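Local coordinates for protein AlyGC (Glaciecola chathamensis, PDB 5GKD) that probably cleaves alginate by beta-elimination, as a marine bacterial polysaccharide lyase of family 6 built on parallel beta-helices, at residues E9-D12 / Q13-K17; V58-T61 / G62-L66; F114-E118 / K119-D123; T155-S158 / S159-N162. All coordinates share one frame; numbering follows the deposited sequence.

Contact 1: residues E9-D12 / Q13-K17; sequences EAYD and QALKK
Residues 9-12 and 13-17 are successive turns of one alpha-helix, and four backbone bonds join them: Gln13 N to Glu9 O, Ala14 N to Ala10 O, Leu15 N to Tyr11 O and Lys16 N to Asp12 O. The bond between Ala14 N and Ala10 O is 2.9 Å long, with an N-H...O angle of 165°. The bond between Lys16 N and Asp12 O is longer, at 3.1 Å, and more bent.

Tyr11 and Leu15 make the main side-chain contact, one turn apart. Both carry CG anti to the backbone N, at chi1 165° and -178°. Their side chains therefore run side by side off the same face of the helix. Leu15 CD2 lies 3.9 Å from Tyr11 OH and 4.3 Å from Tyr11 CZ, so one methyl meets the phenol end of the ring obliquely. The phenol oxygen is hydrogen-bonded to Leu37 O. Both side chains also rest on Phe38 and Ile24. Ala14 CB sits 3.5 Å from Ala10 O, and both alanines face the strand 2-5.

On the exposed side, Gln13 folds back at chi2 along the previous turn. Its NE2 comes 3.9 Å from Glu9 CB.

The helix is thus amphipathic. It lies near the N-terminal end of the beta-helix, with its apolar face on the first strands. The buried phenol hydroxyl has its polar need met by Leu37 O on strand 35-41.

Contact 2: residues V58-T61 / G62-L66; sequences VFLT and GQSNL
Ser64 OG donates a hydrogen bond of 2.7 Å to Thr61 O, closing the turn between strands 58-62 and 65-69. The hydroxyl approaches at a C=O...O angle of 137° and is tilted 28° from the carbonyl plane. Ser64 has OG anti to its own carbonyl carbon (chi1 -68°), which swings the oxygen back toward the end of the first strand. The CB of the serine then packs against Leu60 CB at 3.9 Å. This small apolar contact flanks the polar one.

The backbone between these residues sets up the bond. Gly62 takes a positive phi just after Thr61, and this starts the reversal. Gln63 follows as the centre of an inverse gamma turn. The bond that spans it, from Ser64 N to Gly62 O, is weak at 3.0 Å. Together these two residues turn the chain sharply and bring Ser64 back beside Thr61.

Further out, Asp33 OD1 accepts from Gln63 N, and Gln63 NE2 bonds to Tyr84 O. Ser64 OG also pairs with Phe34 N. Thr61 is bonded through its backbone to Trp31, on the neighbouring strand 29-32. Leu60 packs on Val36 and Phe80 in the interior.

This is a corner of the right-handed parallel beta-helix, where one coil bends from one sheet into the next. The serine hydroxyl is buried, yet it is used twice, as donor to Thr61 O and as acceptor from Phe34 N. It ties the turn to the corresponding corner of the preceding coil.

Contact 3: residues F114-E118 / K119-D123; sequences FSNPE and KFEQD
An Asx turn at Asn116 leads into a type I beta turn from Glu118 to Glu121, in the loop between strands 105-112 and 124-128 of the beta-helix.

Two direct hydrogen bonds shape the loop. Asn116 OD1 accepts from Glu118 N at 3.0 Å, with the donor in the carbonyl plane, on a lone pair. Glu121 N donates to Glu118 O at 3.2 Å, from well above that carbonyl's plane.

Packing comes next. Asn116 has CG anti to its backbone N (chi1 -165°), which carries the amide across the loop to Glu121. Its OD1 lies 3.4 Å from Glu121 CB, and the amide and carboxylate planes are 40° apart. Glu118 CB and Glu121 CB meet at 4.0 Å.

The carboxylates of Glu118 and Glu121 face the second subunit. Glu121 OE2 forms a salt bridge with Arg536 of the second subunit, and Glu118 OE1 makes a weak, long ion pair with the same arginine. Its positive charge probably eases the closeness of the two glutamates. The loop therefore belongs to the subunit interface. Asp123 is buried, and its OD1 makes a salt bridge with Lys143 NZ and a hydrogen bond with Asn145 ND2.

Three waters link Phe114 and Asn116 to the Asp123 carboxylate. One sits between Phe114 O and Asp123 OD2. Another bridges Asn116 N and Asp123 OD1. A third accepts from Asn116 ND2 at 2.9 Å and also contacts Asp123 OD2.

Contact 4: residues T155-S158 / S159-N162; sequences TTES and SQQN
Thr156 holds OG1 between its backbone N and carbonyl carbon (chi1 76°), while Ser159 turns OG beside its own N (chi1 -70°), and a single water bridges the two hydroxyls. It lies 2.6 Å from Thr156 OG1 and 2.8 Å from Ser159 OG. The residues belong to a tight turn in the loop between strands 150-152 and 165-167, on the surface of the beta-helix. Thr156 OG1 also accepts a weak hydrogen bond from Ser158 N, the two-residue spacing of an ST turn.

The backbone closes the turn at Thr156 O. Ser159 N donates to it at 2.9 Å, from above the carbonyl plane. Gln160 N adds weak bonds to both Thr156 O and Glu157 O.

The extended Gln160 side chain lies along this turn. Its CG is 3.4 Å from Thr156 O, and its OE1 touches Glu157 at CA (3.5 Å) and CB. The Glu157 and Gln160 side chains cross at about a right angle. Their flat ends are near parallel, 10° apart, but do not stack. The amide nitrogen of Gln160 is held by Leu154 O.

Arg131 bonds to Glu157 O through NH2 and to Gln160 O through NE. Gly130 N bonds to Ser159 OG, so that hydroxyl serves both the water and the backbone of another loop. Asn162 OD1 bonds to His164 N, and Asn162 ND2 donates to Ser159 O at 3.1 Å, in the carbonyl plane.

How the contacts relate
All four contacts are local and lie in the N-terminal beta-helix, in chain order. Contact 2 is the buried one, contacts 1 and 3 are partly buried, and contact 4 is on the surface. Contact 1 combines helical backbone bonds with an apolar face. Contact 2 turns on one buried hydroxyl, whereas contacts 3 and 4 are loops closed by backbone turn bonds, with side-chain-to-backbone bonds and water added. Only contact 3 meets the second subunit. Contacts 2 and 3 touch: the Phe114 ring packs on backbone carbonyls of the 58-66 corner, with CZ 3.4 Å from Gly62 O. Contacts 1 and 2 share strand 35-41 as a neighbour, with Val36 packing against both.

Contact 1: residues E9-D12 / Q13-K17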
ATOM      1  N   GLU A   9       9.945  26.607  25.640  1.00 21.17           N
ATOM      2  CA  GLU A   9      10.662  26.652  26.907  1.00 21.69           C
ATOM      3  C   GLU A   9      10.180  27.813  27.768  1.00 19.57           C
ATOM      4  O   GLU A   9      10.062  27.674  28.985  1.00 20.09           O
ATOM      5  CB  GLU A   9      12.177  26.697  26.681  1.00 23.02           C
ATOM      6  CG  GLU A   9      12.640  27.108  25.324  1.00 29.43           C
ATOM      7  CD  GLU A   9      12.505  26.029  24.263  1.00 27.51           C
ATOM      8  OE1 GLU A   9      11.829  26.309  23.269  1.00 27.24           O
ATOM      9  OE2 GLU A   9      13.074  24.921  24.407  1.00 35.86           O
ATOM     10  N   ALA A  10       9.848  28.949  27.159  1.00 18.01           N
ATOM     11  CA  ALA A  10       9.231  30.005  27.945  1.00 20.56           C
ATOM     12  C   ALA A  10       7.879  29.555  28.480  1.00 19.10           C
ATOM     13  O   ALA A  10       7.508  29.901  29.603  1.00 19.30           O
ATOM     14  CB  ALA A  10       9.089  31.286  27.119  1.00 19.06           C
ATOM     15  N   TYR A  11       7.138  28.772  27.697  1.00 19.62           N
ATOM     16  CA  TYR A  11       5.915  28.177  28.206  1.00 19.46           C
ATOM     17  C   TYR A  11       6.191  27.319  29.433  1.00 18.74           C
ATOM     18  O   TYR A  11       5.495  27.431  30.443  1.00 21.85           O
ATOM     19  CB  TYR A  11       5.225  27.355  27.122  1.00 16.62           C
ATOM     20  CG  TYR A  11       4.177  26.450  27.717  1.00 17.75           C
ATOM     21  CD1 TYR A  11       2.894  26.912  27.962  1.00 17.90           C
ATOM     22  CD2 TYR A  11       4.478  25.147  28.053  1.00 16.72           C
ATOM     23  CE1 TYR A  11       1.939  26.095  28.508  1.00 16.13           C
ATOM     24  CE2 TYR A  11       3.541  24.331  28.612  1.00 18.25           C
ATOM     25  CZ  TYR A  11       2.270  24.803  28.830  1.00 17.63           C
ATOM     26  OH  TYR A  11       1.354  23.956  29.385  1.00 19.30           O
ATOM     27  N   ASP A  12       7.191  26.438  29.358  1.00 19.94           N
ATOM     28  CA  ASP A  12       7.533  25.614  30.514  1.00 21.18           C
ATOM     29  C   ASP A  12       7.774  26.469  31.746  1.00 21.61           C
ATOM     30  O   ASP A  12       7.319  26.136  32.847  1.00 19.39           O
ATOM     31  CB  ASP A  12       8.789  24.770  30.237  1.00 24.49           C
ATOM     32  CG  ASP A  12       8.562  23.676  29.199  1.00 23.43           C
ATOM     33  OD1 ASP A  12       7.408  23.226  29.018  1.00 27.07           O
ATOM     34  OD2 ASP A  12       9.553  23.263  28.571  1.00 25.02           O
ATOM     35  N   GLN A  13       8.505  27.574  31.577  1.00 20.53           N
ATOM     36  CA  GLN A  13       8.878  28.385  32.728  1.00 20.77           C
ATOM     37  C   GLN A  13       7.683  29.154  33.262  1.00 21.27           C
ATOM     38  O   GLN A  13       7.522  29.281  34.478  1.00 24.15           O
ATOM     39  CB  GLN A  13      10.034  29.323  32.368  1.00 19.19           C
ATOM     40  CG  GLN A  13      11.371  28.587  32.176  1.00 22.27           C
ATOM     41  CD  GLN A  13      12.167  29.006  30.914  1.00 22.80           C
ATOM     42  OE1 GLN A  13      12.162  30.163  30.496  1.00 20.44           O
ATOM     43  NE2 GLN A  13      12.851  28.049  30.326  1.00 19.02           N
ATOM     44  N   ALA A  14       6.817  29.648  32.377  1.00 19.27           N
ATOM     45  CA  ALA A  14       5.597  30.292  32.849  1.00 20.91           C
ATOM     46  C   ALA A  14       4.712  29.309  33.609  1.00 22.36           C
ATOM     47  O   ALA A  14       4.161  29.654  34.656  1.00 23.76           O
ATOM     48  CB  ALA A  14       4.828  30.906  31.682  1.00 22.21           C
ATOM     49  N   LEU A  15       4.574  28.077  33.102  1.00 21.63           N
ATOM     50  CA  LEU A  15       3.737  27.085  33.771  1.00 20.33           C
ATOM     51  C   LEU A  15       4.234  26.812  35.182  1.00 22.38           C
ATOM     52  O   LEU A  15       3.439  26.629  36.101  1.00 22.11           O
ATOM     53  CB  LEU A  15       3.696  25.785  32.963  1.00 21.12           C
ATOM     54  CG  LEU A  15       2.805  24.666  33.525  1.00 21.27           C
ATOM     55  CD1 LEU A  15       1.348  25.068  33.440  1.00 19.20           C
ATOM     56  CD2 LEU A  15       3.030  23.325  32.837  1.00 16.10           C
ATOM     57  N   LYS A  16       5.553  26.786  35.369  1.00 23.92           N
ATOM     58  CA  LYS A  16       6.116  26.551  36.693  1.00 24.87           C
ATOM     59  C   LYS A  16       5.729  27.662  37.664  1.00 25.67           C
ATOM     60  O   LYS A  16       5.466  27.397  38.838  1.00 25.71           O
ATOM     61  CB  LYS A  16       7.636  26.428  36.590  1.00 26.76           C
ATOM     62  CG  LYS A  16       8.295  25.846  37.818  1.00 34.66           C
ATOM     63  CD  LYS A  16       9.776  25.625  37.579  1.00 40.63           C
ATOM     64  CE  LYS A  16      10.438  25.004  38.803  1.00 54.03           C
ATOM     65  NZ  LYS A  16      11.868  24.673  38.552  1.00 53.87           N
ATOM     66  N   LYS A  17       5.669  28.902  37.179  1.00 25.23           N
ATOM     67  CA  LYS A  17       5.364  30.077  37.986  1.00 27.27           C
ATOM     68  C   LYS A  17       3.874  30.340  38.154  1.00 27.95           C
ATOM     69  O   LYS A  17       3.496  31.118  39.032  1.00 26.23           O
ATOM     70  CB  LYS A  17       5.968  31.324  37.340  1.00 29.79           C
ATOM     71  CG  LYS A  17       7.447  31.512  37.547  1.00 38.68           C
ATOM     72  CD  LYS A  17       7.956  32.565  36.572  1.00 45.00           C
ATOM     73  CE  LYS A  17       7.140  33.850  36.660  1.00 44.68           C
ATOM     74  NZ  LYS A  17       6.766  34.237  38.049  1.00 55.32           N
TER

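Contact 2: residues V58-T61 / G62-L66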
ATOM      1  N   VAL A  58      -3.120  32.332  16.739  1.00 21.81           N
ATOM      2  CA  VAL A  58      -2.240  31.334  17.341  1.00 17.30           C
ATOM      3  C   VAL A  58      -2.589  29.988  16.733  1.00 19.87           C
ATOM      4  O   VAL A  58      -3.678  29.444  16.963  1.00 20.27           O
ATOM      5  CB  VAL A  58      -2.360  31.297  18.869  1.00 18.95           C
ATOM      6  CG1 VAL A  58      -1.568  30.137  19.440  1.00 17.05           C
ATOM      7  CG2 VAL A  58      -1.915  32.618  19.462  1.00 18.14           C
ATOM      8  N   PHE A  59      -1.654  29.444  15.976  1.00 20.35           N
ATOM      9  CA  PHE A  59      -1.812  28.175  15.297  1.00 19.18           C
ATOM     10  C   PHE A  59      -0.869  27.164  15.910  1.00 18.92           C
ATOM     11  O   PHE A  59       0.301  27.473  16.149  1.00 24.03           O
ATOM     12  CB  PHE A  59      -1.513  28.325  13.803  1.00 20.48           C
ATOM     13  CG  PHE A  59      -2.346  29.359  13.137  1.00 21.63           C
ATOM     14  CD1 PHE A  59      -3.654  29.084  12.781  1.00 20.71           C
ATOM     15  CD2 PHE A  59      -1.831  30.618  12.875  1.00 24.16           C
ATOM     16  CE1 PHE A  59      -4.430  30.033  12.165  1.00 23.61           C
ATOM     17  CE2 PHE A  59      -2.615  31.578  12.261  1.00 25.55           C
ATOM     18  CZ  PHE A  59      -3.917  31.281  11.906  1.00 25.48           C
ATOM     19  N   LEU A  60      -1.374  25.969  16.154  1.00 19.80           N
ATOM     20  CA  LEU A  60      -0.564  24.840  16.574  1.00 18.21           C
ATOM     21  C   LEU A  60      -0.568  23.849  15.422  1.00 20.40           C
ATOM     22  O   LEU A  60      -1.614  23.282  15.093  1.00 16.64           O
ATOM     23  CB  LEU A  60      -1.087  24.215  17.862  1.00 15.72           C
ATOM     24  CG  LEU A  60      -0.505  24.855  19.120  1.00 20.42           C
ATOM     25  CD1 LEU A  60      -1.034  26.248  19.279  1.00 19.82           C
ATOM     26  CD2 LEU A  60      -0.772  24.041  20.362  1.00 19.40           C
ATOM     27  N   THR A  61       0.600  23.642  14.818  1.00 17.23           N
ATOM     28  CA  THR A  61       0.717  22.937  13.550  1.00 18.24           C
ATOM     29  C   THR A  61       1.703  21.776  13.672  1.00 18.75           C
ATOM     30  O   THR A  61       2.347  21.569  14.703  1.00 20.13           O
ATOM     31  CB  THR A  61       1.159  23.881  12.422  1.00 21.87           C
ATOM     32  OG1 THR A  61       2.515  24.314  12.641  1.00 21.62           O
ATOM     33  CG2 THR A  61       0.242  25.088  12.341  1.00 18.34           C
ATOM     34  N   GLY A  62       1.812  21.011  12.599  1.00 18.15           N
ATOM     35  CA  GLY A  62       2.672  19.842  12.629  1.00 21.43           C
ATOM     36  C   GLY A  62       2.185  18.852  13.659  1.00 20.58           C
ATOM     37  O   GLY A  62       0.980  18.669  13.859  1.00 18.39           O
ATOM     38  N   GLN A  63       3.132  18.214  14.346  1.00 21.94           N
ATOM     39  CA  GLN A  63       2.797  17.188  15.336  1.00 22.22           C
ATOM     40  C   GLN A  63       2.634  17.841  16.705  1.00 20.31           C
ATOM     41  O   GLN A  63       3.414  17.638  17.627  1.00 23.00           O
ATOM     42  CB  GLN A  63       3.838  16.075  15.340  1.00 19.73           C
ATOM     43  CG  GLN A  63       3.598  15.054  14.239  1.00 23.31           C
ATOM     44  CD  GLN A  63       3.594  15.709  12.864  1.00 25.56           C
ATOM     45  OE1 GLN A  63       4.651  16.050  12.329  1.00 30.44           O
ATOM     46  NE2 GLN A  63       2.411  15.940  12.315  1.00 24.58           N
ATOM     47  N   SER A  64       1.579  18.651  16.803  1.00 20.44           N
ATOM     48  CA  SER A  64       1.165  19.343  18.012  1.00 18.28           C
ATOM     49  C   SER A  64      -0.025  18.625  18.624  1.00 19.30           C
ATOM     50  O   SER A  64      -0.765  17.919  17.937  1.00 18.80           O
ATOM     51  CB  SER A  64       0.776  20.792  17.717  1.00 16.85           C
ATOM     52  OG  SER A  64       1.870  21.574  17.324  1.00 19.87           O
ATOM     53  N   ASN A  65      -0.204  18.818  19.925  1.00 17.28           N
ATOM     54  CA  ASN A  65      -1.371  18.287  20.619  1.00 19.95           C
ATOM     55  C   ASN A  65      -1.484  19.013  21.955  1.00 18.51           C
ATOM     56  O   ASN A  65      -0.701  19.916  22.257  1.00 20.05           O
ATOM     57  CB  ASN A  65      -1.294  16.761  20.766  1.00 21.66           C
ATOM     58  CG  ASN A  65      -0.127  16.294  21.640  1.00 21.53           C
ATOM     59  OD1 ASN A  65       0.425  17.052  22.427  1.00 21.47           O
ATOM     60  ND2 ASN A  65       0.240  15.027  21.498  1.00 20.16           N
ATOM     61  N   LEU A  66      -2.481  18.628  22.748  1.00 19.88           N
ATOM     62  CA  LEU A  66      -2.766  19.306  24.009  1.00 19.30           C
ATOM     63  C   LEU A  66      -3.244  18.302  25.045  1.00 19.05           C
ATOM     64  O   LEU A  66      -4.123  17.481  24.763  1.00 19.06           O
ATOM     65  CB  LEU A  66      -3.816  20.406  23.822  1.00 18.11           C
ATOM     66  CG  LEU A  66      -4.453  21.027  25.075  1.00 17.80           C
ATOM     67  CD1 LEU A  66      -3.420  21.719  25.936  1.00 16.86           C
ATOM     68  CD2 LEU A  66      -5.558  21.996  24.690  1.00 17.47           C
TER

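Contact 3: residues F114-E118 / K119-D123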
ATOM      1  N   PHE A 114      -7.063  18.651  10.784  1.00 18.20           N
ATOM      2  CA  PHE A 114      -5.859  18.180  11.476  1.00 17.02           C
ATOM      3  C   PHE A 114      -5.743  16.656  11.418  1.00 18.84           C
ATOM      4  O   PHE A 114      -5.579  15.985  12.443  1.00 18.67           O
ATOM      5  CB  PHE A 114      -5.922  18.671  12.920  1.00 15.80           C
ATOM      6  CG  PHE A 114      -4.598  18.858  13.584  1.00 18.16           C
ATOM      7  CD1 PHE A 114      -3.755  19.887  13.195  1.00 18.34           C
ATOM      8  CD2 PHE A 114      -4.237  18.069  14.657  1.00 15.42           C
ATOM      9  CE1 PHE A 114      -2.551  20.094  13.843  1.00 19.21           C
ATOM     10  CE2 PHE A 114      -3.034  18.269  15.324  1.00 20.49           C
ATOM     11  CZ  PHE A 114      -2.182  19.278  14.906  1.00 20.57           C
ATOM     12  N   SER A 115      -5.850  16.091  10.217  1.00 17.45           N
ATOM     13  CA  SER A 115      -6.041  14.656  10.058  1.00 19.98           C
ATOM     14  C   SER A 115      -4.727  13.931   9.839  1.00 20.99           C
ATOM     15  O   SER A 115      -3.843  14.421   9.137  1.00 21.91           O
ATOM     16  CB  SER A 115      -6.957  14.344   8.872  1.00 20.91           C
ATOM     17  OG  SER A 115      -8.239  14.838   9.095  1.00 20.18           O
ATOM     18  N   ASN A 116      -4.620  12.754  10.430  1.00 21.32           N
ATOM     19  CA  ASN A 116      -3.532  11.849  10.102  1.00 22.72           C
ATOM     20  C   ASN A 116      -3.430  11.664   8.586  1.00 19.99           C
ATOM     21  O   ASN A 116      -4.447  11.621   7.909  1.00 19.83           O
ATOM     22  CB  ASN A 116      -3.762  10.500  10.779  1.00 17.71           C
ATOM     23  CG  ASN A 116      -2.534   9.650  10.788  1.00 22.29           C
ATOM     24  OD1 ASN A 116      -2.203   9.000   9.791  1.00 20.71           O
ATOM     25  ND2 ASN A 116      -1.825   9.651  11.929  1.00 21.98           N
ATOM     26  N   PRO A 117      -2.222  11.539   8.033  1.00 21.55           N
ATOM     27  CA  PRO A 117      -2.108  11.355   6.576  1.00 21.13           C
ATOM     28  C   PRO A 117      -2.741  10.069   6.051  1.00 21.45           C
ATOM     29  O   PRO A 117      -3.105  10.032   4.871  1.00 20.36           O
ATOM     30  CB  PRO A 117      -0.587  11.359   6.322  1.00 23.90           C
ATOM     31  CG  PRO A 117       0.042  11.831   7.544  1.00 23.56           C
ATOM     32  CD  PRO A 117      -0.924  11.726   8.689  1.00 22.35           C
ATOM     33  N   GLU A 118      -2.861   9.013   6.855  1.00 21.25           N
ATOM     34  CA  GLU A 118      -3.476   7.758   6.418  1.00 18.73           C
ATOM     35  C   GLU A 118      -4.865   7.625   7.017  1.00 21.07           C
ATOM     36  O   GLU A 118      -5.014   7.706   8.238  1.00 22.70           O
ATOM     37  CB  GLU A 118      -2.647   6.533   6.826  1.00 20.66           C
ATOM     38  CG  GLU A 118      -1.299   6.423   6.174  1.00 23.53           C
ATOM     39  CD  GLU A 118      -0.586   5.125   6.522  1.00 25.54           C
ATOM     40  OE1 GLU A 118      -1.147   4.037   6.266  1.00 22.86           O
ATOM     41  OE2 GLU A 118       0.533   5.206   7.078  1.00 30.58           O
ATOM     42  N   LYS A 119      -5.868   7.372   6.168  1.00 20.16           N
ATOM     43  CA  LYS A 119      -7.247   7.299   6.651  1.00 20.35           C
ATOM     44  C   LYS A 119      -7.421   6.256   7.743  1.00 22.75           C
ATOM     45  O   LYS A 119      -8.217   6.460   8.661  1.00 22.93           O
ATOM     46  CB  LYS A 119      -8.223   7.009   5.500  1.00 19.85           C
ATOM     47  CG  LYS A 119      -8.516   8.206   4.590  1.00 19.89           C
ATOM     48  CD  LYS A 119      -9.598   7.876   3.550  1.00 19.42           C
ATOM     49  CE  LYS A 119     -10.955   7.825   4.203  1.00 18.47           C
ATOM     50  NZ  LYS A 119     -11.928   7.119   3.382  1.00 19.44           N
ATOM     51  N   PHE A 120      -6.700   5.137   7.679  1.00 24.22           N
ATOM     52  CA  PHE A 120      -6.943   4.067   8.639  1.00 21.80           C
ATOM     53  C   PHE A 120      -5.827   3.923   9.650  1.00 21.31           C
ATOM     54  O   PHE A 120      -5.679   2.872  10.273  1.00 24.56           O
ATOM     55  CB  PHE A 120      -7.262   2.776   7.891  1.00 22.59           C
ATOM     56  CG  PHE A 120      -8.587   2.872   7.223  1.00 20.98           C
ATOM     57  CD1 PHE A 120      -8.696   3.445   5.976  1.00 19.59           C
ATOM     58  CD2 PHE A 120      -9.739   2.586   7.927  1.00 20.70           C
ATOM     59  CE1 PHE A 120      -9.928   3.617   5.391  1.00 19.97           C
ATOM     60  CE2 PHE A 120     -10.969   2.763   7.352  1.00 20.01           C
ATOM     61  CZ  PHE A 120     -11.070   3.283   6.089  1.00 19.34           C
ATOM     62  N   GLU A 121      -5.064   4.985   9.842  1.00 23.01           N
ATOM     63  CA  GLU A 121      -4.276   5.174  11.047  1.00 24.59           C
ATOM     64  C   GLU A 121      -5.156   5.984  11.991  1.00 23.24           C
ATOM     65  O   GLU A 121      -5.369   7.181  11.777  1.00 21.61           O
ATOM     66  CB  GLU A 121      -2.960   5.867  10.726  1.00 20.85           C
ATOM     67  CG  GLU A 121      -1.886   5.710  11.775  1.00 37.98           C
ATOM     68  CD  GLU A 121      -1.443   4.268  11.984  1.00 34.77           C
ATOM     69  OE1 GLU A 121      -1.189   3.896  13.143  1.00 41.09           O
ATOM     70  OE2 GLU A 121      -1.367   3.502  11.008  1.00 33.79           O
ATOM     71  N   GLN A 122      -5.692   5.311  13.009  1.00 23.40           N
ATOM     72  CA  GLN A 122      -6.759   5.826  13.858  1.00 21.30           C
ATOM     73  C   GLN A 122      -6.263   6.788  14.934  1.00 22.68           C
ATOM     74  O   GLN A 122      -5.243   6.549  15.582  1.00 25.75           O
ATOM     75  CB  GLN A 122      -7.476   4.655  14.534  1.00 22.99           C
ATOM     76  CG  GLN A 122      -8.429   5.074  15.629  1.00 24.87           C
ATOM     77  CD  GLN A 122      -9.195   3.915  16.202  1.00 32.12           C
ATOM     78  OE1 GLN A 122     -10.197   4.100  16.885  1.00 38.37           O
ATOM     79  NE2 GLN A 122      -8.739   2.706  15.917  1.00 37.80           N
ATOM     80  N   ASP A 123      -7.010   7.870  15.137  1.00 20.55           N
ATOM     81  CA  ASP A 123      -6.846   8.714  16.313  1.00 20.80           C
ATOM     82  C   ASP A 123      -8.201   9.329  16.652  1.00 21.67           C
ATOM     83  O   ASP A 123      -9.203   9.082  15.986  1.00 20.47           O
ATOM     84  CB  ASP A 123      -5.762   9.789  16.108  1.00 19.29           C
ATOM     85  CG  ASP A 123      -6.092  10.783  14.978  1.00 20.28           C
ATOM     86  OD1 ASP A 123      -7.221  10.785  14.424  1.00 22.99           O
ATOM     87  OD2 ASP A 123      -5.201  11.582  14.634  1.00 24.20           O
TER
HETATM   88  O   HOH W   1      -4.672  14.311  14.483  1.00 19.04           O
HETATM   89  O   HOH W   2      -2.824  11.223  14.180  1.00 21.28           O
HETATM   90  O   HOH W   3      -6.807  12.708  12.586  1.00 22.68           O

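Contact 4: residues T155-S158 / S159-N162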
ATOM      1  N   THR A 155     -12.920   4.713  31.618  1.00 22.95           N
ATOM      2  CA  THR A 155     -12.152   3.502  31.847  1.00 26.10           C
ATOM      3  C   THR A 155     -11.908   3.235  33.321  1.00 24.68           C
ATOM      4  O   THR A 155     -11.692   2.083  33.690  1.00 31.07           O
ATOM      5  CB  THR A 155     -10.852   3.554  31.045  1.00 28.01           C
ATOM      6  OG1 THR A 155     -10.210   4.804  31.239  1.00 31.18           O
ATOM      7  CG2 THR A 155     -11.173   3.431  29.587  1.00 25.42           C
ATOM      8  N   THR A 156     -11.979   4.251  34.174  1.00 27.15           N
ATOM      9  CA  THR A 156     -11.964   4.041  35.612  1.00 26.74           C
ATOM     10  C   THR A 156     -13.112   4.815  36.238  1.00 25.66           C
ATOM     11  O   THR A 156     -13.688   5.726  35.637  1.00 21.80           O
ATOM     12  CB  THR A 156     -10.625   4.462  36.287  1.00 27.25           C
ATOM     13  OG1 THR A 156     -10.548   5.887  36.391  1.00 32.90           O
ATOM     14  CG2 THR A 156      -9.435   3.986  35.470  1.00 31.94           C
ATOM     15  N   GLU A 157     -13.422   4.424  37.470  1.00 24.57           N
ATOM     16  CA  GLU A 157     -14.430   5.112  38.262  1.00 24.87           C
ATOM     17  C   GLU A 157     -14.142   6.605  38.386  1.00 26.47           C
ATOM     18  O   GLU A 157     -15.073   7.398  38.539  1.00 24.01           O
ATOM     19  CB  GLU A 157     -14.505   4.468  39.647  1.00 25.71           C
ATOM     20  CG  GLU A 157     -15.667   4.948  40.472  1.00 36.72           C
ATOM     21  CD  GLU A 157     -15.771   4.226  41.800  1.00 50.90           C
ATOM     22  OE1 GLU A 157     -16.390   4.792  42.725  1.00 58.30           O
ATOM     23  OE2 GLU A 157     -15.230   3.105  41.923  1.00 49.28           O
ATOM     24  N   SER A 158     -12.866   7.008  38.325  1.00 24.41           N
ATOM     25  CA  SER A 158     -12.519   8.427  38.383  1.00 24.44           C
ATOM     26  C   SER A 158     -13.026   9.208  37.178  1.00 23.11           C
ATOM     27  O   SER A 158     -13.124  10.431  37.251  1.00 22.54           O
ATOM     28  CB  SER A 158     -11.003   8.607  38.486  1.00 24.92           C
ATOM     29  OG  SER A 158     -10.495   7.921  39.606  1.00 37.26           O
ATOM     30  N   SER A 159     -13.317   8.529  36.073  1.00 21.70           N
ATOM     31  CA  SER A 159     -13.862   9.152  34.875  1.00 23.08           C
ATOM     32  C   SER A 159     -15.351   8.864  34.680  1.00 23.61           C
ATOM     33  O   SER A 159     -15.968   9.442  33.783  1.00 19.49           O
ATOM     34  CB  SER A 159     -13.074   8.682  33.644  1.00 18.85           C
ATOM     35  OG  SER A 159     -11.766   9.226  33.638  1.00 22.26           O
ATOM     36  N   GLN A 160     -15.934   7.990  35.494  1.00 21.96           N
ATOM     37  CA  GLN A 160     -17.360   7.731  35.468  1.00 21.24           C
ATOM     38  C   GLN A 160     -18.080   8.776  36.316  1.00 20.56           C
ATOM     39  O   GLN A 160     -17.455   9.577  37.004  1.00 25.79           O
ATOM     40  CB  GLN A 160     -17.636   6.309  35.957  1.00 21.10           C
ATOM     41  CG  GLN A 160     -17.000   5.258  35.060  1.00 20.89           C
ATOM     42  CD  GLN A 160     -16.818   3.932  35.776  1.00 21.27           C
ATOM     43  OE1 GLN A 160     -17.344   3.736  36.862  1.00 25.91           O
ATOM     44  NE2 GLN A 160     -16.059   3.036  35.181  1.00 17.84           N
ATOM     45  N   GLN A 161     -19.407   8.782  36.238  1.00 22.27           N
ATOM     46  CA  GLN A 161     -20.241   9.750  36.960  1.00 23.98           C
ATOM     47  C   GLN A 161     -19.669  11.162  36.833  1.00 22.12           C
ATOM     48  O   GLN A 161     -19.435  11.865  37.819  1.00 21.27           O
ATOM     49  CB  GLN A 161     -20.392   9.349  38.427  1.00 24.79           C
ATOM     50  CG  GLN A 161     -20.884   7.937  38.606  1.00 24.02           C
ATOM     51  CD  GLN A 161     -21.080   7.563  40.048  1.00 31.59           C
ATOM     52  OE1 GLN A 161     -21.862   8.191  40.754  1.00 36.77           O
ATOM     53  NE2 GLN A 161     -20.363   6.533  40.501  1.00 30.40           N
ATOM     54  N   ASN A 162     -19.424  11.567  35.591  1.00 22.75           N
ATOM     55  CA  ASN A 162     -18.607  12.747  35.350  1.00 20.50           C
ATOM     56  C   ASN A 162     -19.403  14.041  35.325  1.00 21.37           C
ATOM     57  O   ASN A 162     -18.862  15.086  35.681  1.00 18.46           O
ATOM     58  CB  ASN A 162     -17.834  12.596  34.033  1.00 19.40           C
ATOM     59  CG  ASN A 162     -18.710  12.066  32.881  1.00 20.79           C
ATOM     60  OD1 ASN A 162     -19.590  12.773  32.382  1.00 17.79           O
ATOM     61  ND2 ASN A 162     -18.460  10.823  32.464  1.00 15.58           N
TER
HETATM   62  O   HOH W   4     -10.198   6.989  34.065  1.00 31.38           O